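Long-range contact in nucleosome assembly protein 1, putative (Plasmodium falciparum, PDB 3FS3), which probably binds histones and chromatin as a nucleosome assembly chaperone of the malaria parasite: residues A[126-138]-A[234-244]. Sequence-based numbering, arbitrary orientation.
Sequences SHVIEDHDEEILV and RDSFFHFFTSH
The carboxylate of Asp-133, on helix 131-137, grips the hydroxyl of Ser-236 and the backbone of Phe-237. OD1 receives the hydroxyl of Ser-236 on its syn side, with OG 2.5 Å from OD1. OD2 accepts the backbone N of Phe-237 at 2.7 Å, from well above the carboxylate plane, while Glu-130 N reaches the same oxygen from the opposite face, so that OD2 joins the two segments. Ser-236 OG in turn accepts from Phe-238 N, closing an ST turn that passes the bonding on from the carboxylate.

One residue earlier, His-132 is held from two directions. Its NE2 donates in the ring plane to Asp-235 O at 2.8 Å, nearly in line with the carbonyl bond. Over one face lies the Arg-234 guanidinium, its plane 17° from the ring's and the centres 3.7 Å apart. Arg-234 gets there with an extended chain from CG to NE, coming from the direction opposite to His-132; Glu-130 CB sits over the rim of the imidazole's opposite face.

Behind the polar row, Ile-136 CG2 and Leu-137 CD2 converge on CZ of Phe-238, and Leu-137 CD2 also meets Phe-237 CD2 at 4.0 Å. Phe-237 has CG opposite its own N across the CA-CB bond (chi1 165°), and the ring edge meets Val-128 CG2; beyond, Phe-237 and Phe-238 rest on Phe-162 and Phe-164 of strand 158-164, respectively. With both oxygens engaged by donors of the partner segment, a buried Asp-133 is probably kept ionised, and it ties the helix to the loop between the sheet and helix 260-289.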
loop_
_atom_site.group_PDB
_atom_site.type_symbol
_atom_site.label_atom_id
_atom_site.label_comp_id
_atom_site.label_asym_id
_atom_site.label_seq_id
_atom_site.Cartn_x
_atom_site.Cartn_y
_atom_site.Cartn_z
ATOM N N SER A 126 -13.388 7.703 14.057
ATOM C CA SER A 126 -13.918 8.226 15.304
ATOM C C SER A 126 -13.317 9.587 15.644
ATOM O O SER A 126 -13.963 10.406 16.299
ATOM C CB SER A 126 -13.652 7.253 16.453
ATOM O OG SER A 126 -14.293 7.700 17.637
ATOM N N HIS A 127 -12.091 9.830 15.188
ATOM C CA HIS A 127 -11.414 11.094 15.470
ATOM C C HIS A 127 -12.026 12.317 14.797
ATOM O O HIS A 127 -11.839 13.437 15.272
ATOM C CB HIS A 127 -9.931 10.995 15.099
ATOM C CG HIS A 127 -9.163 10.045 15.959
ATOM N ND1 HIS A 127 -7.887 9.624 15.651
ATOM C CD2 HIS A 127 -9.497 9.419 17.114
ATOM C CE1 HIS A 127 -7.470 8.779 16.577
ATOM N NE2 HIS A 127 -8.428 8.638 17.475
ATOM N N VAL A 128 -12.752 12.118 13.700
ATOM C CA VAL A 128 -13.370 13.249 13.023
ATOM C C VAL A 128 -14.872 13.369 13.294
ATOM O O VAL A 128 -15.554 14.194 12.683
ATOM C CB VAL A 128 -13.113 13.201 11.498
ATOM C CG1 VAL A 128 -11.633 13.421 11.229
ATOM C CG2 VAL A 128 -13.559 11.862 10.917
ATOM N N ILE A 129 -15.379 12.561 14.227
ATOM C CA ILE A 129 -16.798 12.593 14.576
ATOM C C ILE A 129 -16.999 13.266 15.914
ATOM O O ILE A 129 -16.510 12.781 16.940
ATOM C CB ILE A 129 -17.415 11.181 14.679
ATOM C CG1 ILE A 129 -17.308 10.453 13.338
ATOM C CG2 ILE A 129 -18.885 11.282 15.094
ATOM C CD1 ILE A 129 -17.832 9.032 13.383
ATOM N N GLU A 130 -17.738 14.373 15.899
ATOM C CA GLU A 130 -18.013 15.120 17.119
ATOM C C GLU A 130 -19.383 14.777 17.698
ATOM O O GLU A 130 -20.247 14.210 17.026
ATOM C CB GLU A 130 -17.940 16.631 16.857
ATOM C CG GLU A 130 -16.616 17.123 16.289
ATOM C CD GLU A 130 -15.418 16.603 17.068
ATOM O OE1 GLU A 130 -15.498 16.531 18.318
ATOM O OE2 GLU A 130 -14.396 16.276 16.429
ATOM N N ASP A 131 -19.575 15.146 18.953
ATOM C CA ASP A 131 -20.820 14.894 19.648
ATOM C C ASP A 131 -22.025 15.467 18.890
ATOM O O ASP A 131 -23.078 14.832 18.823
ATOM C CB ASP A 131 -20.720 15.482 21.058
ATOM C CG ASP A 131 -19.443 15.046 21.771
ATOM O OD1 ASP A 131 -18.341 15.360 21.264
ATOM O OD2 ASP A 131 -19.536 14.385 22.828
ATOM N N HIS A 132 -21.870 16.654 18.308
ATOM C CA HIS A 132 -22.973 17.249 17.561
ATOM C C HIS A 132 -23.206 16.530 16.237
ATOM O O HIS A 132 -24.285 16.607 15.671
ATOM C CB HIS A 132 -22.737 18.748 17.316
ATOM C CG HIS A 132 -21.332 19.097 16.927
ATOM N ND1 HIS A 132 -20.299 19.150 17.838
ATOM C CD2 HIS A 132 -20.801 19.459 15.735
ATOM C CE1 HIS A 132 -19.193 19.535 17.226
ATOM N NE2 HIS A 132 -19.469 19.729 15.949
ATOM N N ASP A 133 -22.200 15.822 15.741
ATOM C CA ASP A 133 -22.374 15.104 14.491
ATOM C C ASP A 133 -23.251 13.868 14.686
ATOM O O ASP A 133 -23.894 13.402 13.748
ATOM C CB ASP A 133 -21.025 14.653 13.927
ATOM C CG ASP A 133 -20.147 15.813 13.503
ATOM O OD1 ASP A 133 -20.673 16.785 12.912
ATOM O OD2 ASP A 133 -18.923 15.732 13.747
ATOM N N GLU A 134 -23.283 13.347 15.906
ATOM C CA GLU A 134 -24.047 12.135 16.192
ATOM C C GLU A 134 -25.555 12.210 15.955
ATOM O O GLU A 134 -26.162 11.235 15.501
ATOM C CB GLU A 134 -23.743 11.665 17.623
ATOM C CG GLU A 134 -22.246 11.440 17.854
ATOM C CD GLU A 134 -21.928 10.816 19.198
ATOM O OE1 GLU A 134 -22.358 11.371 20.230
ATOM O OE2 GLU A 134 -21.243 9.773 19.225
ATOM N N GLU A 135 -26.167 13.350 16.247
ATOM C CA GLU A 135 -27.604 13.468 16.038
ATOM C C GLU A 135 -27.928 13.447 14.553
ATOM O O GLU A 135 -29.056 13.158 14.162
ATOM C CB GLU A 135 -28.165 14.737 16.702
ATOM C CG GLU A 135 -27.539 16.048 16.282
ATOM C CD GLU A 135 -27.990 17.200 17.172
ATOM O OE1 GLU A 135 -27.805 17.106 18.409
ATOM O OE2 GLU A 135 -28.529 18.197 16.644
ATOM N N ILE A 136 -26.931 13.725 13.722
ATOM C CA ILE A 136 -27.150 13.704 12.282
ATOM C C ILE A 136 -26.861 12.301 11.724
ATOM O O ILE A 136 -27.621 11.769 10.906
ATOM C CB ILE A 136 -26.255 14.749 11.570
ATOM C CG1 ILE A 136 -26.524 16.137 12.155
ATOM C CG2 ILE A 136 -26.567 14.790 10.068
ATOM C CD1 ILE A 136 -25.587 17.215 11.630
ATOM N N LEU A 137 -25.787 11.689 12.207
ATOM C CA LEU A 137 -25.372 10.375 11.740
ATOM C C LEU A 137 -26.354 9.236 12.051
ATOM O O LEU A 137 -26.316 8.186 11.407
ATOM C CB LEU A 137 -23.971 10.062 12.289
ATOM C CG LEU A 137 -22.847 10.960 11.750
ATOM C CD1 LEU A 137 -21.570 10.724 12.557
ATOM C CD2 LEU A 137 -22.610 10.667 10.249
ATOM N N VAL A 138 -27.234 9.439 13.024
ATOM C CA VAL A 138 -28.217 8.422 13.361
ATOM C C VAL A 138 -29.238 8.265 12.225
ATOM O O VAL A 138 -30.000 7.301 12.201
ATOM C CB VAL A 138 -28.978 8.763 14.670
ATOM C CG1 VAL A 138 -28.002 8.793 15.856
ATOM C CG2 VAL A 138 -29.698 10.097 14.527
ATOM N N ARG A 234 -17.188 25.415 13.252
ATOM C CA ARG A 234 -16.423 24.566 14.161
ATOM C C ARG A 234 -16.152 23.202 13.530
ATOM O O ARG A 234 -16.658 22.891 12.453
ATOM C CB ARG A 234 -17.187 24.377 15.472
ATOM C CG ARG A 234 -18.558 23.761 15.282
ATOM C CD ARG A 234 -19.232 23.484 16.608
ATOM N NE ARG A 234 -20.602 23.021 16.420
ATOM C CZ ARG A 234 -21.467 22.840 17.409
ATOM N NH1 ARG A 234 -21.100 23.083 18.662
ATOM N NH2 ARG A 234 -22.699 22.423 17.148
ATOM N N ASP A 235 -15.354 22.389 14.214
ATOM C CA ASP A 235 -15.011 21.064 13.724
ATOM C C ASP A 235 -16.228 20.157 13.603
ATOM O O ASP A 235 -17.119 20.165 14.452
ATOM C CB ASP A 235 -13.979 20.425 14.646
ATOM C CG ASP A 235 -12.654 21.156 14.623
ATOM O OD1 ASP A 235 -12.087 21.307 13.521
ATOM O OD2 ASP A 235 -12.182 21.576 15.702
ATOM N N SER A 236 -16.258 19.369 12.536
ATOM C CA SER A 236 -17.366 18.460 12.303
ATOM C C SER A 236 -17.024 17.432 11.247
ATOM O O SER A 236 -16.267 17.704 10.309
ATOM C CB SER A 236 -18.598 19.233 11.849
ATOM O OG SER A 236 -19.565 18.351 11.304
ATOM N N PHE A 237 -17.594 16.245 11.396
ATOM C CA PHE A 237 -17.361 15.188 10.441
ATOM C C PHE A 237 -17.766 15.637 9.040
ATOM O O PHE A 237 -17.146 15.269 8.047
ATOM C CB PHE A 237 -18.188 13.953 10.802
ATOM C CG PHE A 237 -18.278 12.959 9.690
ATOM C CD1 PHE A 237 -17.167 12.202 9.330
ATOM C CD2 PHE A 237 -19.454 12.808 8.968
ATOM C CE1 PHE A 237 -17.229 11.308 8.265
ATOM C CE2 PHE A 237 -19.522 11.918 7.903
ATOM C CZ PHE A 237 -18.410 11.167 7.550
ATOM N N PHE A 238 -18.817 16.440 8.966
ATOM C CA PHE A 238 -19.332 16.879 7.684
ATOM C C PHE A 238 -18.430 17.798 6.867
ATOM O O PHE A 238 -18.760 18.173 5.739
ATOM C CB PHE A 238 -20.735 17.445 7.907
ATOM C CG PHE A 238 -21.724 16.388 8.331
ATOM C CD1 PHE A 238 -22.422 15.648 7.380
ATOM C CD2 PHE A 238 -21.890 16.070 9.681
ATOM C CE1 PHE A 238 -23.271 14.598 7.765
ATOM C CE2 PHE A 238 -22.731 15.028 10.081
ATOM C CZ PHE A 238 -23.425 14.286 9.119
ATOM N N HIS A 239 -17.270 18.127 7.427
ATOM C CA HIS A 239 -16.295 18.940 6.714
ATOM C C HIS A 239 -15.680 18.020 5.667
ATOM O O HIS A 239 -14.966 18.464 4.773
ATOM C CB HIS A 239 -15.219 19.453 7.671
ATOM C CG HIS A 239 -15.569 20.753 8.322
ATOM N ND1 HIS A 239 -15.418 20.976 9.673
ATOM C CD2 HIS A 239 -16.058 21.903 7.802
ATOM C CE1 HIS A 239 -15.802 22.209 9.958
ATOM N NE2 HIS A 239 -16.194 22.792 8.841
ATOM N N PHE A 240 -15.971 16.728 5.802
ATOM C CA PHE A 240 -15.499 15.704 4.879
ATOM C C PHE A 240 -16.044 16.009 3.485
ATOM O O PHE A 240 -15.394 15.754 2.475
ATOM C CB PHE A 240 -16.010 14.329 5.334
ATOM C CG PHE A 240 -15.665 13.199 4.395
ATOM C CD1 PHE A 240 -14.418 12.586 4.446
ATOM C CD2 PHE A 240 -16.601 12.736 3.470
ATOM C CE1 PHE A 240 -14.101 11.523 3.591
ATOM C CE2 PHE A 240 -16.295 11.672 2.607
ATOM C CZ PHE A 240 -15.039 11.065 2.670
ATOM N N PHE A 241 -17.251 16.549 3.431
ATOM C CA PHE A 241 -17.862 16.858 2.146
ATOM C C PHE A 241 -17.439 18.236 1.652
ATOM O O PHE A 241 -18.263 19.111 1.395
ATOM C CB PHE A 241 -19.378 16.730 2.275
ATOM C CG PHE A 241 -19.820 15.347 2.686
ATOM C CD1 PHE A 241 -19.906 14.325 1.746
ATOM C CD2 PHE A 241 -20.108 15.061 4.020
ATOM C CE1 PHE A 241 -20.269 13.042 2.119
ATOM C CE2 PHE A 241 -20.471 13.783 4.409
ATOM C CZ PHE A 241 -20.554 12.766 3.455
ATOM N N THR A 242 -16.124 18.404 1.528
ATOM C CA THR A 242 -15.517 19.641 1.061
ATOM C C THR A 242 -14.641 19.286 -0.135
ATOM O O THR A 242 -13.814 18.375 -0.056
ATOM C CB THR A 242 -14.641 20.290 2.169
ATOM O OG1 THR A 242 -15.480 20.782 3.224
ATOM C CG2 THR A 242 -13.826 21.440 1.607
ATOM N N SER A 243 -14.835 19.994 -1.245
ATOM C CA SER A 243 -14.066 19.744 -2.461
ATOM C C SER A 243 -12.656 20.328 -2.383
ATOM O O SER A 243 -12.458 21.442 -1.892
ATOM C CB SER A 243 -14.789 20.331 -3.678
ATOM O OG SER A 243 -16.066 19.744 -3.852
ATOM N N HIS A 244 -11.680 19.567 -2.871
ATOM C CA HIS A 244 -10.287 20.000 -2.873
ATOM C C HIS A 244 -9.646 19.647 -4.212
ATOM O O HIS A 244 -10.167 18.814 -4.956
ATOM C CB HIS A 244 -9.522 19.323 -1.732
ATOM C CG HIS A 244 -9.959 19.762 -0.368
ATOM N ND1 HIS A 244 -10.244 18.871 0.644
ATOM C CD2 HIS A 244 -10.144 20.996 0.155
ATOM C CE1 HIS A 244 -10.587 19.538 1.732
ATOM N NE2 HIS A 244 -10.535 20.829 1.461
#